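Local coordinates for putative uncharacterized protein (Bacteroides vulgatus, PDB 4F7A), which probably binds glycans such as mucin O-glycans, as a SusD/RagB-family outer membrane lipoprotein with a TPR-like helical fold, at residues S316-T320 with Q321-A325. Numbering follows the deposited sequence.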
loop_
_atom_site.group_PDB
_atom_site.type_symbol
_atom_site.label_atom_id
_atom_site.label_comp_id
_atom_site.label_asym_id
_atom_site.label_seq_id
_atom_site.Cartn_x
_atom_site.Cartn_y
_atom_site.Cartn_z
ATOM N N SER A 316 -7.880 -14.974 15.401
ATOM C CA SER A 316 -8.807 -13.912 15.018
ATOM C C SER A 316 -8.904 -13.755 13.498
ATOM O O SER A 316 -7.898 -13.766 12.800
ATOM C CB SER A 316 -8.408 -12.579 15.632
ATOM O OG SER A 316 -8.646 -12.567 17.025
ATOM N N PHE A 317 -10.142 -13.600 13.024
ATOM C CA PHE A 317 -10.434 -13.456 11.622
ATOM C C PHE A 317 -10.795 -12.013 11.366
ATOM O O PHE A 317 -11.193 -11.308 12.284
ATOM C CB PHE A 317 -11.624 -14.365 11.242
ATOM C CG PHE A 317 -11.694 -14.679 9.772
ATOM C CD1 PHE A 317 -10.763 -15.506 9.203
ATOM C CD2 PHE A 317 -12.692 -14.144 8.965
ATOM C CE1 PHE A 317 -10.798 -15.808 7.844
ATOM C CE2 PHE A 317 -12.742 -14.457 7.604
ATOM C CZ PHE A 317 -11.791 -15.285 7.048
ATOM N N ILE A 318 -10.673 -11.588 10.113
ATOM C CA ILE A 318 -11.144 -10.293 9.692
ATOM C C ILE A 318 -12.621 -10.129 10.019
ATOM O O ILE A 318 -13.383 -11.093 10.037
ATOM C CB ILE A 318 -10.901 -10.051 8.175
ATOM C CG1 ILE A 318 -10.825 -8.559 7.867
ATOM C CG2 ILE A 318 -11.975 -10.776 7.298
ATOM C CD1 ILE A 318 -10.364 -8.242 6.409
ATOM N N ASN A 319 -13.005 -8.901 10.323
ATOM C CA ASN A 319 -14.415 -8.540 10.505
ATOM C C ASN A 319 -15.126 -8.397 9.152
ATOM O O ASN A 319 -14.890 -7.432 8.397
ATOM C CB ASN A 319 -14.519 -7.232 11.299
ATOM C CG ASN A 319 -15.948 -6.876 11.663
ATOM O OD1 ASN A 319 -16.868 -7.227 10.929
ATOM N ND2 ASN A 319 -16.141 -6.143 12.797
ATOM N N THR A 320 -15.994 -9.351 8.852
ATOM C CA THR A 320 -16.644 -9.431 7.545
ATOM C C THR A 320 -17.946 -8.623 7.471
ATOM O O THR A 320 -18.634 -8.677 6.458
ATOM C CB THR A 320 -16.883 -10.903 7.113
ATOM O OG1 THR A 320 -17.586 -11.618 8.145
ATOM C CG2 THR A 320 -15.531 -11.587 6.843
ATOM N N GLN A 321 -18.301 -7.913 8.543
ATOM C CA GLN A 321 -19.317 -6.856 8.470
ATOM C C GLN A 321 -18.644 -5.579 8.007
ATOM O O GLN A 321 -19.222 -4.796 7.273
ATOM C CB GLN A 321 -20.007 -6.606 9.826
ATOM C CG GLN A 321 -21.006 -7.683 10.227
ATOM C CD GLN A 321 -21.597 -7.453 11.615
ATOM O OE1 GLN A 321 -21.056 -6.689 12.421
ATOM N NE2 GLN A 321 -22.711 -8.118 11.895
ATOM N N THR A 322 -17.402 -5.370 8.441
ATOM C CA THR A 322 -16.624 -4.196 8.036
ATOM C C THR A 322 -16.146 -4.293 6.586
ATOM O O THR A 322 -16.274 -3.334 5.806
ATOM C CB THR A 322 -15.423 -4.025 8.952
ATOM O OG1 THR A 322 -15.905 -3.891 10.288
ATOM C CG2 THR A 322 -14.589 -2.785 8.576
ATOM N N ILE A 323 -15.595 -5.449 6.220
ATOM C CA ILE A 323 -15.093 -5.664 4.862
ATOM C C ILE A 323 -16.052 -6.637 4.124
ATOM O O ILE A 323 -16.125 -7.837 4.446
ATOM C CB ILE A 323 -13.647 -6.187 4.882
ATOM C CG1 ILE A 323 -12.691 -5.185 5.578
ATOM C CG2 ILE A 323 -13.144 -6.479 3.425
ATOM C CD1 ILE A 323 -12.614 -3.783 4.965
ATOM N N THR A 324 -16.792 -6.096 3.162
ATOM C CA THR A 324 -17.752 -6.862 2.345
ATOM C C THR A 324 -17.418 -6.687 0.875
ATOM O O THR A 324 -16.617 -5.833 0.514
ATOM C CB THR A 324 -19.217 -6.394 2.570
ATOM O OG1 THR A 324 -19.430 -5.118 1.927
ATOM C CG2 THR A 324 -19.523 -6.252 4.071
ATOM N N ALA A 325 -18.062 -7.461 0.013
ATOM C CA ALA A 325 -17.856 -7.344 -1.431
ATOM C C ALA A 325 -18.138 -5.929 -1.935
ATOM O O ALA A 325 -17.481 -5.461 -2.891
ATOM C CB ALA A 325 -18.754 -8.359 -2.175
HETATM O O HOH W 1 -18.853 -5.391 13.300
#
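Asn319 folds its side chain forward over the amides of Gln321 and Thr322, forming an Asx turn that widens into a full Asx motif in the loop between helix 279-282 and strand 329-332. CG stands anti to the backbone N (chi1 -173°), beside the carbonyl carbon, which carries OD1 forward to the following amides, and OD1 is gripped by two N-H groups that reach it differently. Gln321 N, 2.9 Å from Asn319 OD1, arrives almost in line with the side-chain C=O, whereas Thr322 N, 3.2 Å from Asn319 OD1, comes from well above the amide plane. The backbone closes the motif: Ile323 N donates to Asn319 O at 3.0 Å, while Thr322 N adds only a weak bond to that same oxygen.

Asparagine suits the place because its two ends do opposite work. As OD1 collects amides, ND2 donates to Ser280 O, which fixes the flip of the carboxamide and ties the turn to helix 279-282. With an alanine here, the amides of Gln321 and Thr322 would probably lose the OD1 that receives them both, Thr322 N keeping only its weak bond to Asn319 O, and Ser280 O would lose its ND2 donor. Thr322 crosses the asparagine at about a right angle, its OG1 packed 3.3 Å from Asn319 CG; this hydroxyl is bonded to Ile281 O, so threonine serves as a second polar link to the same helix. A water joining Asn319 ND2 to Gln321 OE1 is less certain, since Gln321 has two conformers.

The apolar part of the contact lies against helix 251-257, where branched chains suit burial. Ile318 and Ile323 cross roughly at right angles, and both rest on Leu252. Their meeting point is Ile318 CD1, extended by an anti chi2 (171°) to within 3.9 Å of Ile323 CG1.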